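Local atomic coordinates of alpha-L-arabinofuranosidase B (Aspergillus kawachii, PDB entry 6SXT), a protein that hydrolyses terminal non-reducing alpha-L-arabinofuranosyl residues from arabinoxylan, arabinan and related plant polysaccharides, releasing arabinose. Residues Thr172-Leu184 and Arg259-Glu271. Sequence-based numbering, arbitrary orientation.
Sequences TDTGAGHMEAIYL and RPDYSGYNPMSKE. With LXE ([(1~{S},2~{S},3~{S},4~{S})-2-(hydroxymethyl)-3,4-bis(oxidanyl)cyclopentyl]azanium), chain G.
Two donors converge on Glu271 OE2: His178 ND1 at 2.7 Å and Thr174 OG1 at 2.7 Å. The imidazole uses the anti lone pair of that oxygen, with ring and carboxylate planes 84° apart, while the hydroxyl arrives on the syn side, well out of the carboxylate plane. Thr174 OG1 sits between its own backbone N and carbonyl carbon, facing the acid. The other oxygen, OE1, takes the backbone N of Thr169, so both ends of the carboxylate are held. The His178 ring is sandwiched: Ser269 CB lies over one face, 3.5 Å from the ring centroid in a CH-pi contact, and Thr174 O over the opposite face. Next to it the backbones join directly, Ser269 N donating to Gly177 O at 2.8 Å.

Glu180 marks the other polar centre. Its CG lies trans to the backbone N (chi1 -174°) and the extended chain carries OE2 to Arg259, whose NH1 and NH2 both grip this one oxygen end-on, NH1 at 2.8 Å, with carboxylate and guanidinium planes only 19° apart. Met268 CG covers one guanidinium face. A water joins Glu180 OE1 to Lys270 NZ, and that ammonium also bonds Glu143 O and Gly141 O.

Farther along, Ala176 CB rests on the Tyr265 ring, 3.9 Å from its centroid, while Tyr265 OH bonds the backbone O of the nucleophile Glu205. The 172-184 segment in turn reaches the bound aminocyclopentitol, Met179 SD lying 3.1 Å from its O2'. Thus the loop between strands 250-257 and 273-276 packs against and hydrogen-bonds to the type II turn Gly175-His178, which leads into strand 180-185 beside the arabinofuranose-binding active site of this GH54 catalytic domain.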
ATOM      1  N   THR A 172      -1.745  20.545   8.082  1.00 21.69           N
ATOM      2  CA  THR A 172      -3.120  21.088   8.068  1.00 21.72           C
ATOM      3  C   THR A 172      -3.417  21.772   6.740  1.00 20.53           C
ATOM      4  O   THR A 172      -2.495  22.062   5.957  1.00 21.74           O
ATOM      5  CB  THR A 172      -3.341  22.109   9.223  1.00 21.87           C
ATOM      6  OG1 THR A 172      -2.628  23.306   8.928  1.00 24.01           O
ATOM      7  CG2 THR A 172      -2.920  21.535  10.559  1.00 23.84           C
ATOM      8  N   ASP A 173      -4.713  21.965   6.479  1.00 21.90           N
ATOM      9  CA  ASP A 173      -5.196  22.652   5.257  1.00 21.77           C
ATOM     10  C   ASP A 173      -4.957  24.151   5.408  1.00 23.25           C
ATOM     11  O   ASP A 173      -5.735  24.792   6.135  1.00 24.73           O
ATOM     12  CB  ASP A 173      -6.654  22.304   5.022  1.00 23.63           C
ATOM     13  CG  ASP A 173      -7.246  22.879   3.754  1.00 27.08           C
ATOM     14  OD1 ASP A 173      -6.634  23.803   3.167  1.00 28.01           O
ATOM     15  OD2 ASP A 173      -8.374  22.441   3.424  1.00 30.01           O
ATOM     16  N   THR A 174      -3.961  24.679   4.741  1.00 21.84           N
ATOM     17  CA  THR A 174      -3.620  26.114   4.703  1.00 21.99           C
ATOM     18  C   THR A 174      -4.126  26.775   3.429  1.00 23.95           C
ATOM     19  O   THR A 174      -3.739  27.930   3.185  1.00 27.09           O
ATOM     20  CB  THR A 174      -2.127  26.287   4.941  1.00 25.37           C
ATOM     21  OG1 THR A 174      -1.444  25.542   3.919  1.00 24.35           O
ATOM     22  CG2 THR A 174      -1.740  25.791   6.313  1.00 26.38           C
ATOM     23  N   GLY A 175      -4.913  26.068   2.630  1.00 23.62           N
ATOM     24  CA  GLY A 175      -5.642  26.677   1.520  1.00 23.83           C
ATOM     25  C   GLY A 175      -5.294  26.193   0.138  1.00 25.63           C
ATOM     26  O   GLY A 175      -4.229  25.556  -0.072  1.00 23.06           O
ATOM     27  N   ALA A 176      -6.101  26.622  -0.814  1.00 24.31           N
ATOM     28  CA  ALA A 176      -5.869  26.370  -2.251  1.00 23.84           C
ATOM     29  C   ALA A 176      -4.443  26.758  -2.607  1.00 25.53           C
ATOM     30  O   ALA A 176      -3.956  27.879  -2.265  1.00 24.37           O
ATOM     31  CB  ALA A 176      -6.876  27.146  -3.083  1.00 23.86           C
ATOM     32  N   GLY A 177      -3.746  25.898  -3.365  1.00 20.19           N
ATOM     33  CA  GLY A 177      -2.399  26.183  -3.839  1.00 20.39           C
ATOM     34  C   GLY A 177      -1.280  25.799  -2.890  1.00 18.04           C
ATOM     35  O   GLY A 177      -0.125  26.028  -3.264  1.00 19.54           O
ATOM     36  N   HIS A 178      -1.609  25.274  -1.719  1.00 18.64           N
ATOM     37  CA  HIS A 178      -0.619  24.892  -0.692  1.00 19.97           C
ATOM     38  C   HIS A 178      -0.272  23.398  -0.798  1.00 21.24           C
ATOM     39  O   HIS A 178       0.303  22.833   0.135  1.00 19.68           O
ATOM     40  CB  HIS A 178      -1.109  25.255   0.716  1.00 22.23           C
ATOM     41  CG  HIS A 178      -1.104  26.752   0.910  1.00 23.21           C
ATOM     42  ND1 HIS A 178      -0.166  27.382   1.716  1.00 24.53           N
ATOM     43  CD2 HIS A 178      -1.892  27.737   0.401  1.00 24.60           C
ATOM     44  CE1 HIS A 178      -0.371  28.703   1.694  1.00 24.67           C
ATOM     45  NE2 HIS A 178      -1.448  28.947   0.948  1.00 24.07           N
ATOM     46  N   MET A 179      -0.567  22.816  -1.945  1.00 20.95           N
ATOM     47  CA  MET A 179      -0.190  21.412  -2.242  1.00 20.48           C
ATOM     48  C   MET A 179       0.053  21.305  -3.737  1.00 18.49           C
ATOM     49  O   MET A 179      -0.548  22.027  -4.555  1.00 18.12           O
ATOM     50  CB  MET A 179      -1.317  20.439  -1.890  1.00 20.46           C
ATOM     51  CG  MET A 179      -1.308  20.066  -0.439  1.00 30.04           C
ATOM     52  SD  MET A 179      -2.675  18.997  -0.007  1.00 32.25           S
ATOM     53  CE  MET A 179      -2.062  17.520  -0.825  1.00 31.64           C
ATOM     54  N   GLU A 180       0.909  20.369  -4.108  1.00 16.79           N
ATOM     55  CA  GLU A 180       0.977  19.885  -5.499  1.00 15.51           C
ATOM     56  C   GLU A 180       1.498  18.444  -5.449  1.00 16.54           C
ATOM     57  O   GLU A 180       2.739  18.244  -5.255  1.00 15.95           O
ATOM     58  CB  GLU A 180       1.920  20.751  -6.286  1.00 17.10           C
ATOM     59  CG  GLU A 180       1.954  20.412  -7.775  1.00 16.98           C
ATOM     60  CD  GLU A 180       2.761  21.419  -8.560  1.00 18.81           C
ATOM     61  OE1 GLU A 180       3.987  21.492  -8.401  1.00 19.45           O
ATOM     62  OE2 GLU A 180       2.102  22.178  -9.352  1.00 20.92           O
ATOM     63  N   ALA A 181       0.576  17.512  -5.546  1.00 15.52           N
ATOM     64  CA  ALA A 181       0.908  16.091  -5.370  1.00 14.83           C
ATOM     65  C   ALA A 181       0.106  15.237  -6.343  1.00 15.89           C
ATOM     66  O   ALA A 181      -1.020  15.545  -6.736  1.00 16.16           O
ATOM     67  CB  ALA A 181       0.644  15.707  -3.939  1.00 14.93           C
ATOM     68  N   ILE A 182       0.746  14.151  -6.766  1.00 15.35           N
ATOM     69  CA  ILE A 182       0.072  13.036  -7.460  1.00 14.74           C
ATOM     70  C   ILE A 182      -1.026  12.475  -6.584  1.00 15.27           C
ATOM     71  O   ILE A 182      -0.761  12.166  -5.420  1.00 16.06           O
ATOM     72  CB  ILE A 182       1.084  11.954  -7.843  1.00 14.82           C
ATOM     73  CG1 ILE A 182       2.144  12.479  -8.793  1.00 15.78           C
ATOM     74  CG2 ILE A 182       0.350  10.739  -8.396  1.00 16.77           C
ATOM     75  CD1 ILE A 182       3.368  11.559  -8.870  1.00 16.64           C
ATOM     76  N   TYR A 183      -2.179  12.245  -7.169  1.00 15.40           N
ATOM     77  CA  TYR A 183      -3.265  11.481  -6.556  1.00 14.74           C
ATOM     78  C   TYR A 183      -3.608  10.295  -7.473  1.00 15.14           C
ATOM     79  O   TYR A 183      -3.655  10.466  -8.696  1.00 16.03           O
ATOM     80  CB  TYR A 183      -4.520  12.365  -6.392  1.00 15.55           C
ATOM     81  CG  TYR A 183      -5.742  11.560  -6.045  1.00 15.89           C
ATOM     82  CD1 TYR A 183      -6.061  11.274  -4.724  1.00 16.58           C
ATOM     83  CD2 TYR A 183      -6.595  11.056  -7.014  1.00 17.03           C
ATOM     84  CE1 TYR A 183      -7.127  10.468  -4.383  1.00 16.52           C
ATOM     85  CE2 TYR A 183      -7.670  10.254  -6.687  1.00 16.97           C
ATOM     86  CZ  TYR A 183      -7.957   9.959  -5.373  1.00 17.09           C
ATOM     87  OH  TYR A 183      -8.986   9.112  -5.034  1.00 19.54           O
ATOM     88  N   LEU A 184      -3.882   9.147  -6.894  1.00 15.33           N
ATOM     89  CA  LEU A 184      -4.428   7.990  -7.645  1.00 15.78           C
ATOM     90  C   LEU A 184      -5.577   7.377  -6.867  1.00 16.53           C
ATOM     91  O   LEU A 184      -5.378   6.946  -5.738  1.00 17.46           O
ATOM     92  CB  LEU A 184      -3.360   6.937  -7.942  1.00 16.07           C
ATOM     93  CG  LEU A 184      -3.868   5.736  -8.729  1.00 17.21           C
ATOM     94  CD1 LEU A 184      -4.387   6.089 -10.104  1.00 20.64           C
ATOM     95  CD2 LEU A 184      -2.767   4.693  -8.841  1.00 19.12           C
ATOM     96  N   ARG A 259      -2.816  26.822 -15.034  1.00 22.42           N
ATOM     97  CA  ARG A 259      -3.488  26.493 -13.786  1.00 20.88           C
ATOM     98  C   ARG A 259      -4.995  26.626 -13.896  1.00 26.72           C
ATOM     99  O   ARG A 259      -5.451  27.423 -14.742  1.00 24.34           O
ATOM    100  CB  ARG A 259      -3.093  27.356 -12.575  1.00 23.60           C
ATOM    101  CG  ARG A 259      -1.626  27.244 -12.176  1.00 23.73           C
ATOM    102  CD  ARG A 259      -1.339  26.044 -11.277  1.00 22.08           C
ATOM    103  NE  ARG A 259       0.109  25.895 -11.197  1.00 22.01           N
ATOM    104  CZ  ARG A 259       0.723  24.794 -10.709  1.00 20.02           C
ATOM    105  NH1 ARG A 259       0.033  23.793 -10.218  1.00 19.76           N
ATOM    106  NH2 ARG A 259       2.015  24.779 -10.737  1.00 20.48           N
ATOM    107  N   PRO A 260      -5.766  25.838 -13.126  1.00 23.93           N
ATOM    108  CA  PRO A 260      -7.215  25.913 -13.125  1.00 25.74           C
ATOM    109  C   PRO A 260      -7.589  27.370 -12.789  1.00 30.20           C
ATOM    110  O   PRO A 260      -6.985  27.915 -11.882  1.00 27.09           O
ATOM    111  CB  PRO A 260      -7.676  24.969 -12.040  1.00 26.77           C
ATOM    112  CG  PRO A 260      -6.528  23.946 -11.911  1.00 23.54           C
ATOM    113  CD  PRO A 260      -5.317  24.774 -12.177  1.00 24.67           C
ATOM    114  N   ASP A 261      -8.521  27.940 -13.546  1.00 28.45           N
ATOM    115  CA  ASP A 261      -8.879  29.381 -13.416  1.00 32.25           C
ATOM    116  C   ASP A 261      -9.880  29.469 -12.244  1.00 31.40           C
ATOM    117  O   ASP A 261     -11.074  29.779 -12.446  1.00 36.48           O
ATOM    118  CB  ASP A 261      -9.348  29.934 -14.778  1.00 30.20           C
ATOM    119  CG  ASP A 261      -8.293  30.102 -15.905  1.00 41.08           C
ATOM    120  OD1 ASP A 261      -7.145  30.493 -15.648  1.00 41.94           O
ATOM    121  OD2 ASP A 261      -8.627  29.850 -17.084  1.00 42.65           O
ATOM    122  N   TYR A 262      -9.457  29.151 -11.017  1.00 29.12           N
ATOM    123  CA  TYR A 262     -10.241  29.253  -9.755  1.00 28.13           C
ATOM    124  C   TYR A 262      -9.340  29.918  -8.708  1.00 31.66           C
ATOM    125  O   TYR A 262      -8.116  29.813  -8.816  1.00 28.67           O
ATOM    126  CB  TYR A 262     -10.728  27.916  -9.219  1.00 29.79           C
ATOM    127  CG  TYR A 262     -11.539  27.127 -10.214  1.00 32.47           C
ATOM    128  CD1 TYR A 262     -10.903  26.306 -11.127  1.00 30.93           C
ATOM    129  CD2 TYR A 262     -12.923  27.229 -10.286  1.00 31.97           C
ATOM    130  CE1 TYR A 262     -11.599  25.636 -12.106  1.00 30.83           C
ATOM    131  CE2 TYR A 262     -13.641  26.564 -11.264  1.00 33.99           C
ATOM    132  CZ  TYR A 262     -12.972  25.750 -12.167  1.00 33.89           C
ATOM    133  OH  TYR A 262     -13.624  25.057 -13.133  1.00 35.76           O
ATOM    134  N   SER A 263      -9.914  30.720  -7.797  1.00 34.56           N
ATOM    135  CA  SER A 263      -9.147  31.531  -6.825  1.00 37.22           C
ATOM    136  C   SER A 263      -8.186  30.638  -6.044  1.00 29.15           C
ATOM    137  O   SER A 263      -8.662  29.657  -5.448  1.00 32.56           O
ATOM    138  CB  SER A 263     -10.048  32.258  -5.822  1.00 42.46           C
ATOM    139  OG  SER A 263     -10.678  33.381  -6.415  1.00 54.17           O
ATOM    140  N   GLY A 264      -6.924  31.022  -6.021  1.00 28.69           N
ATOM    141  CA  GLY A 264      -5.928  30.463  -5.095  1.00 30.19           C
ATOM    142  C   GLY A 264      -5.018  29.464  -5.774  1.00 25.66           C
ATOM    143  O   GLY A 264      -4.062  29.066  -5.133  1.00 26.42           O
ATOM    144  N   TYR A 265      -5.168  29.186  -7.076  1.00 26.54           N
ATOM    145  CA  TYR A 265      -4.258  28.225  -7.768  1.00 25.47           C
ATOM    146  C   TYR A 265      -3.230  28.889  -8.654  1.00 26.13           C
ATOM    147  O   TYR A 265      -2.411  28.201  -9.294  1.00 26.05           O
ATOM    148  CB  TYR A 265      -5.107  27.197  -8.517  1.00 23.07           C
ATOM    149  CG  TYR A 265      -5.986  26.417  -7.595  1.00 24.07           C
ATOM    150  CD1 TYR A 265      -5.450  25.514  -6.683  1.00 21.79           C
ATOM    151  CD2 TYR A 265      -7.350  26.605  -7.522  1.00 23.46           C
ATOM    152  CE1 TYR A 265      -6.241  24.806  -5.804  1.00 21.29           C
ATOM    153  CE2 TYR A 265      -8.156  25.933  -6.640  1.00 24.44           C
ATOM    154  CZ  TYR A 265      -7.615  25.009  -5.768  1.00 22.81           C
ATOM    155  OH  TYR A 265      -8.430  24.357  -4.934  1.00 22.55           O
ATOM    156  N   ASN A 266      -3.159  30.241  -8.729  1.00 24.65           N
ATOM    157  CA  ASN A 266      -2.095  30.883  -9.480  1.00 23.92           C
ATOM    158  C   ASN A 266      -1.885  32.274  -8.898  1.00 28.72           C
ATOM    159  O   ASN A 266      -2.871  33.003  -8.848  1.00 28.47           O
ATOM    160  CB  ASN A 266      -2.415  30.993 -10.971  1.00 24.11           C
ATOM    161  CG  ASN A 266      -1.278  31.514 -11.770  1.00 26.93           C
ATOM    162  OD1 ASN A 266      -0.145  31.040 -11.698  1.00 26.62           O
ATOM    163  ND2 ASN A 266      -1.554  32.538 -12.588  1.00 29.73           N
ATOM    164  N   PRO A 267      -0.668  32.630  -8.452  1.00 26.18           N
ATOM    165  CA  PRO A 267       0.441  31.687  -8.295  1.00 24.42           C
ATOM    166  C   PRO A 267       0.113  30.655  -7.203  1.00 22.00           C
ATOM    167  O   PRO A 267      -0.789  30.770  -6.376  1.00 22.29           O
ATOM    168  CB  PRO A 267       1.639  32.526  -7.834  1.00 27.07           C
ATOM    169  CG  PRO A 267       0.976  33.716  -7.177  1.00 32.67           C
ATOM    170  CD  PRO A 267      -0.263  33.976  -7.999  1.00 29.37           C
ATOM    171  N   MET A 268       0.900  29.561  -7.210  1.00 22.63           N
ATOM    172  CA  MET A 268       0.811  28.541  -6.142  1.00 21.09           C
ATOM    173  C   MET A 268       1.550  29.034  -4.896  1.00 19.95           C
ATOM    174  O   MET A 268       2.407  29.965  -5.040  1.00 20.92           O
ATOM    175  CB  MET A 268       1.443  27.205  -6.616  1.00 21.90           C
ATOM    176  CG  MET A 268       0.678  26.564  -7.769  1.00 21.27           C
ATOM    177  SD  MET A 268      -0.868  25.867  -7.413  1.00 21.72           S
ATOM    178  CE  MET A 268      -0.331  24.386  -6.512  1.00 22.11           C
ATOM    179  N   SER A 269       1.277  28.362  -3.780  1.00 20.14           N
ATOM    180  CA  SER A 269       1.836  28.635  -2.434  1.00 21.40           C
ATOM    181  C   SER A 269       2.436  27.345  -1.845  1.00 20.13           C
ATOM    182  O   SER A 269       2.052  26.956  -0.747  1.00 20.36           O
ATOM    183  CB  SER A 269       0.765  29.169  -1.551  1.00 21.56           C
ATOM    184  OG  SER A 269       0.275  30.366  -2.118  1.00 23.54           O
ATOM    185  N   LYS A 270       3.288  26.665  -2.608  1.00 21.13           N
ATOM    186  CA  LYS A 270       3.756  25.348  -2.109  1.00 18.48           C
ATOM    187  C   LYS A 270       4.630  25.546  -0.874  1.00 19.25           C
ATOM    188  O   LYS A 270       5.366  26.587  -0.791  1.00 19.60           O
ATOM    189  CB  LYS A 270       4.509  24.634  -3.207  1.00 18.46           C
ATOM    190  CG  LYS A 270       3.601  24.355  -4.398  1.00 19.79           C
ATOM    191  CD  LYS A 270       4.296  23.537  -5.420  1.00 22.75           C
ATOM    192  CE  LYS A 270       5.539  24.139  -5.945  1.00 23.10           C
ATOM    193  NZ  LYS A 270       5.190  25.321  -6.801  1.00 28.11           N
ATOM    194  N   GLU A 271       4.594  24.572   0.027  1.00 18.25           N
ATOM    195  CA  GLU A 271       5.306  24.691   1.320  1.00 18.50           C
ATOM    196  C   GLU A 271       6.536  23.777   1.382  1.00 19.04           C
ATOM    197  O   GLU A 271       7.343  23.959   2.302  1.00 20.01           O
ATOM    198  CB  GLU A 271       4.314  24.432   2.433  1.00 19.38           C
ATOM    199  CG  GLU A 271       3.135  25.414   2.398  1.00 21.61           C
ATOM    200  CD  GLU A 271       2.295  25.435   3.656  1.00 21.22           C
ATOM    201  OE1 GLU A 271       2.636  24.730   4.625  1.00 21.77           O
ATOM    202  OE2 GLU A 271       1.213  26.094   3.626  1.00 22.81           O
TER
HETATM  203  C1' LXE G 507      -6.910  19.363   1.727  1.00 20.18           C
HETATM  204  C2' LXE G 507      -6.016  18.126   1.825  1.00 24.70           C
HETATM  205  O2' LXE G 507      -4.734  18.449   2.225  1.00 26.03           O
HETATM  206  C3' LXE G 507      -6.097  17.627   0.448  1.00 22.96           C
HETATM  207  O3' LXE G 507      -5.470  16.279   0.386  1.00 24.15           O
HETATM  208  C4' LXE G 507      -7.596  17.529   0.262  1.00 23.56           C
HETATM  209  C5' LXE G 507      -8.017  17.570  -1.196  1.00 21.17           C
HETATM  210  O5' LXE G 507      -7.510  18.668  -1.923  1.00 22.55           O
HETATM  211  C6' LXE G 507      -8.138  18.762   1.090  1.00 24.41           C
HETATM  212  N1' LXE G 507      -9.078  18.187   2.096  1.00 29.34           N
HETATM  213  O   HOH W   1       2.879  22.499  -0.845  1.00 18.82           O
HETATM  214  O   HOH W   2       4.686  23.998  -9.001  1.00 22.38           O